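Side-chain contacts in aspartate-semialdehyde dehydrogenase (Candida albicans, PDB 3HSK), which catalyses the NADPH-dependent reductive dephosphorylation of 4-phospho-L-aspartate to L-aspartate semialdehyde, the second step in making the aspartate family of amino acids: residues Glu297-Cys300 with Ala301-Leu305; Ile139-Pro142 with Glu143-Asp146; Val147-Asn150 with Lys151-Ala155. All coordinates share one frame; numbering follows the deposited sequence.

Along the chain, interaction 2 comes first and interaction 3 follows it without a break, the loop 139-145 after strand 135-136 leading straight into helix 146-157; their centres lie about 14 Å apart. Interaction 1 comes much later, in the dimerisation domain at the turn into the short helix 301-304, yet its centre is only about 11 Å from that of interaction 2. Those two touch, with Ala-301 CB 3.8 Å from Pro-142 CG, so the chain of the dimerisation domain packs back on a loop of the NAD-binding domain. Interaction 3, about 23 Å from interaction 1 between centres, lies farther out on the helix. All three are structural contacts away from the NADP pocket and the probable catalytic residues.

Interaction 1 of 3, residues Glu297-Cys300 with Ala301-Leu305; sequences EYEC and AASKL
Cys-300 ends an irregular run of chain and sits at the N-cap of the short helix 301-304, so the contact of 297-300 with 301-305 is a local one round a helix start. The carbonyl of Cys-300 faces into the first turn, where its O receives two weak bonds, from Ser-303 N at 3.1 Å and from Lys-304 N at 3.4 Å, the second much the straighter at 160°. The thiol helps on the same turn: with chi1 at 61°, SG lies between the backbone N and the carbonyl carbon and is turned toward the helix, where it accepts a weak bond from Ser-303 N at 3.6 Å while resting against Ala-302 CB. Glu-299 reaches over the same turn from one residue earlier. Its extended chain lays CG alongside Ser-303 CB, 3.5 Å away, and Ser-303 OG donates to Glu-299 OE2 at 2.6 Å, meeting the lone pair of OE2 that points away from the other carboxylate oxygen. Lys-304 runs obliquely across Glu-299, and its NZ makes a long, weak bond to Glu-299 O, whereas Glu-299 OE1 stays 5.5 Å from Lys-304 NZ. Beside the turn, one water accepts from Ala-301 N at 3.2 Å and also bonds Tyr-298 OH, whose ring packs against helix 172-188. Ala-301 N is thus met by a water and Ser-303 N, weakly, by the N-cap thiol, an arrangement typical of an N-capped helix start, here in the dimerisation domain just after helix 288-297.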
loop_
_atom_site.group_PDB
_atom_site.type_symbol
_atom_site.label_atom_id
_atom_site.label_comp_id
_atom_site.label_asym_id
_atom_site.label_seq_id
_atom_site.Cartn_x
_atom_site.Cartn_y
_atom_site.Cartn_z
ATOM N N GLU A 297 -12.936 -20.544 -9.346
ATOM C CA GLU A 297 -13.215 -21.584 -10.346
ATOM C C GLU A 297 -12.162 -21.711 -11.450
ATOM O O GLU A 297 -12.138 -22.709 -12.168
ATOM C CB GLU A 297 -14.606 -21.373 -10.962
ATOM N N TYR A 298 -11.300 -20.709 -11.592
ATOM C CA TYR A 298 -10.363 -20.669 -12.714
ATOM C C TYR A 298 -9.320 -21.781 -12.685
ATOM O O TYR A 298 -8.663 -22.008 -11.670
ATOM C CB TYR A 298 -9.670 -19.314 -12.788
ATOM C CG TYR A 298 -8.801 -19.129 -14.014
ATOM C CD1 TYR A 298 -9.370 -18.909 -15.272
ATOM C CD2 TYR A 298 -7.409 -19.155 -13.915
ATOM C CE1 TYR A 298 -8.574 -18.726 -16.399
ATOM C CE2 TYR A 298 -6.607 -18.972 -15.036
ATOM C CZ TYR A 298 -7.198 -18.762 -16.275
ATOM O OH TYR A 298 -6.409 -18.579 -17.386
ATOM N N GLU A 299 -9.199 -22.484 -13.807
ATOM C CA GLU A 299 -8.082 -23.378 -14.049
ATOM C C GLU A 299 -7.327 -22.851 -15.256
ATOM O O GLU A 299 -7.911 -22.653 -16.322
ATOM C CB GLU A 299 -8.551 -24.814 -14.297
ATOM C CG GLU A 299 -7.390 -25.794 -14.500
ATOM C CD GLU A 299 -7.814 -27.245 -14.673
ATOM O OE1 GLU A 299 -9.027 -27.522 -14.813
ATOM O OE2 GLU A 299 -6.916 -28.120 -14.673
ATOM N N CYS A 300 -6.030 -22.617 -15.076
ATOM C CA CYS A 300 -5.187 -22.043 -16.125
ATOM C C CYS A 300 -4.995 -23.020 -17.279
ATOM O O CYS A 300 -5.093 -24.231 -17.092
ATOM C CB CYS A 300 -3.831 -21.598 -15.551
ATOM S SG CYS A 300 -2.818 -22.915 -14.823
ATOM N N ALA A 301 -4.732 -22.481 -18.468
ATOM C CA ALA A 301 -4.517 -23.292 -19.667
ATOM C C ALA A 301 -3.414 -24.332 -19.488
ATOM O O ALA A 301 -3.508 -25.433 -20.035
ATOM C CB ALA A 301 -4.219 -22.406 -20.868
ATOM N N ALA A 302 -2.387 -23.979 -18.713
ATOM C CA ALA A 302 -1.226 -24.845 -18.469
ATOM C C ALA A 302 -1.575 -26.093 -17.647
ATOM O O ALA A 302 -0.971 -27.153 -17.821
ATOM C CB ALA A 302 -0.111 -24.056 -17.799
ATOM N N SER A 303 -2.545 -25.958 -16.748
ATOM C CA SER A 303 -3.063 -27.100 -16.001
ATOM C C SER A 303 -3.802 -28.050 -16.947
ATOM O O SER A 303 -3.631 -29.265 -16.876
ATOM C CB SER A 303 -3.986 -26.629 -14.876
ATOM O OG SER A 303 -4.409 -27.719 -14.074
ATOM N N LYS A 304 -4.599 -27.478 -17.848
ATOM C CA LYS A 304 -5.363 -28.249 -18.830
ATOM C C LYS A 304 -4.464 -28.983 -19.826
ATOM O O LYS A 304 -4.819 -30.062 -20.299
ATOM C CB LYS A 304 -6.365 -27.346 -19.560
ATOM C CG LYS A 304 -7.516 -26.863 -18.673
ATOM C CD LYS A 304 -8.304 -25.740 -19.331
ATOM C CE LYS A 304 -9.380 -25.197 -18.395
ATOM N NZ LYS A 304 -9.882 -23.859 -18.845
ATOM N N LEU A 305 -3.304 -28.401 -20.134
ATOM C CA LEU A 305 -2.297 -29.051 -20.976
ATOM C C LEU A 305 -1.605 -30.197 -20.244
ATOM O O LEU A 305 -0.874 -30.976 -20.859
ATOM C CB LEU A 305 -1.246 -28.048 -21.470
ATOM C CG LEU A 305 -1.554 -27.041 -22.587
ATOM C CD1 LEU A 305 -0.355 -26.114 -22.797
ATOM C CD2 LEU A 305 -1.924 -27.724 -23.904
HETATM O O HOH W 1 -4.098 -19.341 -18.445
#

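Interaction 2 of 3, residues Ile139-Pro142 with Glu143-Asp146; sequences IVNP and EHID
Asn-141 and His-144 meet because chi1 of Asn-141, at 67°, sets CG between the backbone N and the carbonyl carbon, while His-144 CG stands beside its own backbone N (chi1 -82°). The side chains cross at about a right angle, amide and ring planes 69° apart, in a short 3-10 turn, the lead-in to helix 146-157 of the NAD-binding domain. Asn-141 CB lies over one face of the imidazole, offset toward its rim, and ND2 comes 3.1 Å from His-144 ND1. Both polar ends have partners outside the turn: Asn-141 ND2 bonds Leu-135 O and OD1 bonds Val-137 N, tying the turn to the end of strand 135-136 and the residue that follows it, while His-144 NE2 bonds Gly-240 O. Consecutive i to i+3 backbone bonds wind the turn, His-144 N to Asn-141 O at 3.1 Å and Ile-145 N to Pro-142 O at 3.2 Å. On another side of the turn, Glu-143 bends at chi2 and folds back over the Asn-141-Pro-142 peptide. Its OE2 forms a salt bridge with Lys-182 of helix 172-188, and its OE1 lies against the proline ring, 3.3 Å from Pro-142 CD.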
loop_
_atom_site.group_PDB
_atom_site.type_symbol
_atom_site.label_atom_id
_atom_site.label_comp_id
_atom_site.label_asym_id
_atom_site.label_seq_id
_atom_site.Cartn_x
_atom_site.Cartn_y
_atom_site.Cartn_z
ATOM N N ILE A 139 0.812 -18.713 -16.040
ATOM C CA ILE A 139 -0.517 -19.045 -15.525
ATOM C C ILE A 139 -1.573 -18.061 -16.041
ATOM O O ILE A 139 -2.756 -18.166 -15.705
ATOM C CB ILE A 139 -0.551 -19.115 -13.958
ATOM C CG1 ILE A 139 -0.337 -17.733 -13.326
ATOM C CG2 ILE A 139 0.476 -20.117 -13.436
ATOM C CD1 ILE A 139 -0.862 -17.609 -11.894
ATOM N N VAL A 140 -1.133 -17.119 -16.869
ATOM C CA VAL A 140 -1.993 -16.043 -17.357
ATOM C C VAL A 140 -2.080 -15.990 -18.891
ATOM O O VAL A 140 -3.170 -16.121 -19.450
ATOM C CB VAL A 140 -1.563 -14.674 -16.762
ATOM C CG1 VAL A 140 -2.132 -13.518 -17.561
ATOM C CG2 VAL A 140 -2.001 -14.582 -15.310
ATOM N N ASN A 141 -0.945 -15.803 -19.564
ATOM C CA ASN A 141 -0.925 -15.666 -21.022
ATOM C C ASN A 141 -0.026 -16.682 -21.748
ATOM O O ASN A 141 0.803 -16.288 -22.572
ATOM C CB ASN A 141 -0.528 -14.240 -21.421
ATOM C CG ASN A 141 0.913 -13.912 -21.062
ATOM O OD1 ASN A 141 1.457 -14.455 -20.097
ATOM N ND2 ASN A 141 1.539 -13.023 -21.842
ATOM N N PRO A 142 -0.208 -17.991 -21.473
ATOM C CA PRO A 142 0.598 -18.985 -22.187
ATOM C C PRO A 142 0.373 -18.970 -23.707
ATOM O O PRO A 142 1.208 -19.496 -24.456
ATOM C CB PRO A 142 0.126 -20.319 -21.588
ATOM C CG PRO A 142 -1.207 -20.038 -21.006
ATOM C CD PRO A 142 -1.143 -18.629 -20.528
ATOM N N GLU A 143 -0.729 -18.357 -24.148
ATOM C CA GLU A 143 -1.101 -18.334 -25.564
ATOM C C GLU A 143 -0.186 -17.417 -26.370
ATOM O O GLU A 143 -0.054 -17.559 -27.585
ATOM C CB GLU A 143 -2.580 -17.940 -25.753
ATOM C CG GLU A 143 -2.971 -16.562 -25.181
ATOM C CD GLU A 143 -3.392 -16.618 -23.717
ATOM O OE1 GLU A 143 -3.092 -17.620 -23.030
ATOM O OE2 GLU A 143 -4.034 -15.651 -23.250
ATOM N N HIS A 144 0.460 -16.486 -25.681
ATOM C CA HIS A 144 1.411 -15.598 -26.325
ATOM C C HIS A 144 2.637 -16.360 -26.859
ATOM O O HIS A 144 3.362 -15.868 -27.723
ATOM C CB HIS A 144 1.780 -14.458 -25.373
ATOM C CG HIS A 144 0.776 -13.344 -25.356
ATOM N ND1 HIS A 144 1.019 -12.132 -24.746
ATOM C CD2 HIS A 144 -0.461 -13.248 -25.903
ATOM C CE1 HIS A 144 -0.035 -11.347 -24.896
ATOM N NE2 HIS A 144 -0.944 -11.998 -25.602
ATOM N N ILE A 145 2.829 -17.582 -26.370
ATOM C CA ILE A 145 3.871 -18.478 -26.883
ATOM C C ILE A 145 3.579 -18.981 -28.315
ATOM O O ILE A 145 4.505 -19.392 -29.030
ATOM C CB ILE A 145 4.140 -19.644 -25.893
ATOM C CG1 ILE A 145 4.813 -19.094 -24.622
ATOM C CG2 ILE A 145 4.983 -20.745 -26.537
ATOM C CD1 ILE A 145 5.012 -20.108 -23.493
ATOM N N ASP A 146 2.309 -18.927 -28.735
ATOM C CA ASP A 146 1.921 -19.335 -30.094
ATOM C C ASP A 146 2.745 -18.598 -31.142
ATOM O O ASP A 146 3.016 -19.141 -32.210
ATOM C CB ASP A 146 0.431 -19.084 -30.378
ATOM C CG ASP A 146 -0.502 -19.827 -29.422
ATOM O OD1 ASP A 146 -0.064 -20.764 -28.719
ATOM O OD2 ASP A 146 -1.697 -19.456 -29.379
#

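Interaction 3 of 3, residues Val147-Asn150 with Lys151-Ala155; sequences VVEN and KVKQA
A salt bridge one turn apart on a single helix, between Glu-149 and Lys-153, dominates this local contact near the middle of helix 146-157. Lys-153 NZ donates to Glu-149 OE2 at 2.8 Å, approaching the lone pair that faces away from OE1. The shafts of the two side chains cross obliquely before their charged ends meet, Glu-149 CG lying 3.7 Å from Lys-153 CE. Glu-149 is extended with CG opposite its backbone N (chi1 -171°), whereas CG of Lys-153 lies beside its own backbone N (chi1 -70°) and its straight chain climbs past the Glu-149 carbonyl; these different first torsions let the two chains converge. Lys-153 NZ has a second, weak bond to Lys-378 O, so the pair also faces the C-terminal end of the chain. The other carboxylate oxygen, Glu-149 OE1, lies close to Asp-146 OD1, and both have a long, weak ion pair with Lys-378, whose positive charge probably eases the crowding of the two acids.

This helix is the connection in a beta-alpha-beta unit that runs from strand 135-136 to strand 165-169, neighbouring strands of the parallel sheet in the NAD-binding part of the fold. Val-148 and Val-152, four residues apart, form the buried side of the helix: Val-148 packs on Ile-167 and Pro-134, and Val-152 on Phe-165 and Pro-163. The helix backbone here is regular, with Val-152 N bonded to Val-148 O at 2.8 Å and Lys-153 N to Glu-149 O at 3.0 Å. The methyl Val-152 CG2 lies beyond that first oxygen, 3.2 Å from Val-148 O. At the exposed side Gln-154 N bonds Asn-150 O at 3.0 Å, and Gln-154 CB and CG both brush that same oxygen.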
loop_
_atom_site.group_PDB
_atom_site.type_symbol
_atom_site.label_atom_id
_atom_site.label_comp_id
_atom_site.label_asym_id
_atom_site.label_seq_id
_atom_site.Cartn_x
_atom_site.Cartn_y
_atom_site.Cartn_z
ATOM N N VAL A 147 3.132 -17.359 -30.836
ATOM C CA VAL A 147 3.946 -16.556 -31.755
ATOM C C VAL A 147 5.257 -17.267 -32.110
ATOM O O VAL A 147 5.606 -17.371 -33.292
ATOM C CB VAL A 147 4.214 -15.140 -31.207
ATOM C CG1 VAL A 147 5.119 -14.355 -32.145
ATOM C CG2 VAL A 147 2.907 -14.401 -31.016
ATOM N N VAL A 148 5.964 -17.779 -31.101
ATOM C CA VAL A 148 7.197 -18.534 -31.357
ATOM C C VAL A 148 6.882 -19.931 -31.881
ATOM O O VAL A 148 7.616 -20.455 -32.717
ATOM C CB VAL A 148 8.178 -18.602 -30.131
ATOM C CG1 VAL A 148 8.515 -17.208 -29.610
ATOM C CG2 VAL A 148 7.640 -19.496 -29.014
ATOM N N GLU A 149 5.783 -20.512 -31.391
ATOM C CA GLU A 149 5.332 -21.841 -31.811
ATOM C C GLU A 149 5.094 -21.919 -33.326
ATOM O O GLU A 149 5.552 -22.855 -33.975
ATOM C CB GLU A 149 4.073 -22.264 -31.049
ATOM C CG GLU A 149 3.671 -23.719 -31.287
ATOM C CD GLU A 149 2.266 -24.065 -30.802
ATOM O OE1 GLU A 149 1.626 -23.234 -30.117
ATOM O OE2 GLU A 149 1.801 -25.188 -31.105
ATOM N N ASN A 150 4.381 -20.933 -33.870
ATOM C CA ASN A 150 4.124 -20.862 -35.302
ATOM C C ASN A 150 5.415 -20.634 -36.085
ATOM O O ASN A 150 5.660 -21.300 -37.084
ATOM C CB ASN A 150 3.103 -19.764 -35.622
ATOM C CG ASN A 150 1.722 -20.060 -35.061
ATOM O OD1 ASN A 150 1.330 -21.220 -34.910
ATOM N ND2 ASN A 150 0.972 -19.005 -34.753
ATOM N N LYS A 151 6.237 -19.700 -35.612
ATOM C CA LYS A 151 7.542 -19.420 -36.214
ATOM C C LYS A 151 8.411 -20.679 -36.296
ATOM O O LYS A 151 8.974 -20.981 -37.351
ATOM C CB LYS A 151 8.269 -18.324 -35.427
ATOM C CG LYS A 151 9.486 -17.745 -36.129
ATOM C CD LYS A 151 10.265 -16.826 -35.205
ATOM C CE LYS A 151 11.453 -16.201 -35.923
ATOM N NZ LYS A 151 11.056 -15.104 -36.855
ATOM N N VAL A 152 8.493 -21.410 -35.185
ATOM C CA VAL A 152 9.329 -22.604 -35.087
ATOM C C VAL A 152 8.816 -23.732 -35.983
ATOM O O VAL A 152 9.574 -24.296 -36.782
ATOM C CB VAL A 152 9.471 -23.081 -33.608
ATOM C CG1 VAL A 152 10.000 -24.507 -33.518
ATOM C CG2 VAL A 152 10.378 -22.132 -32.830
ATOM N N LYS A 153 7.525 -24.038 -35.849
ATOM C CA LYS A 153 6.918 -25.192 -36.510
ATOM C C LYS A 153 6.794 -25.013 -38.014
ATOM O O LYS A 153 6.905 -25.984 -38.766
ATOM C CB LYS A 153 5.557 -25.515 -35.899
ATOM C CG LYS A 153 5.645 -26.083 -34.498
ATOM C CD LYS A 153 4.265 -26.333 -33.922
ATOM C CE LYS A 153 4.379 -27.085 -32.620
ATOM N NZ LYS A 153 3.055 -27.456 -32.050
ATOM N N GLN A 154 6.562 -23.778 -38.447
ATOM C CA GLN A 154 6.538 -23.475 -39.870
ATOM C C GLN A 154 7.945 -23.563 -40.478
ATOM O O GLN A 154 8.100 -24.003 -41.622
ATOM C CB GLN A 154 5.879 -22.116 -40.141
ATOM C CG GLN A 154 4.359 -22.084 -39.861
ATOM C CD GLN A 154 3.552 -22.997 -40.775
ATOM O OE1 GLN A 154 3.775 -23.035 -41.987
ATOM N NE2 GLN A 154 2.605 -23.735 -40.195
ATOM N N ALA A 155 8.959 -23.170 -39.706
ATOM C CA ALA A 155 10.355 -23.240 -40.153
ATOM C C ALA A 155 10.818 -24.677 -40.376
ATOM O O ALA A 155 11.470 -24.971 -41.378
ATOM C CB ALA A 155 11.286 -22.524 -39.166
#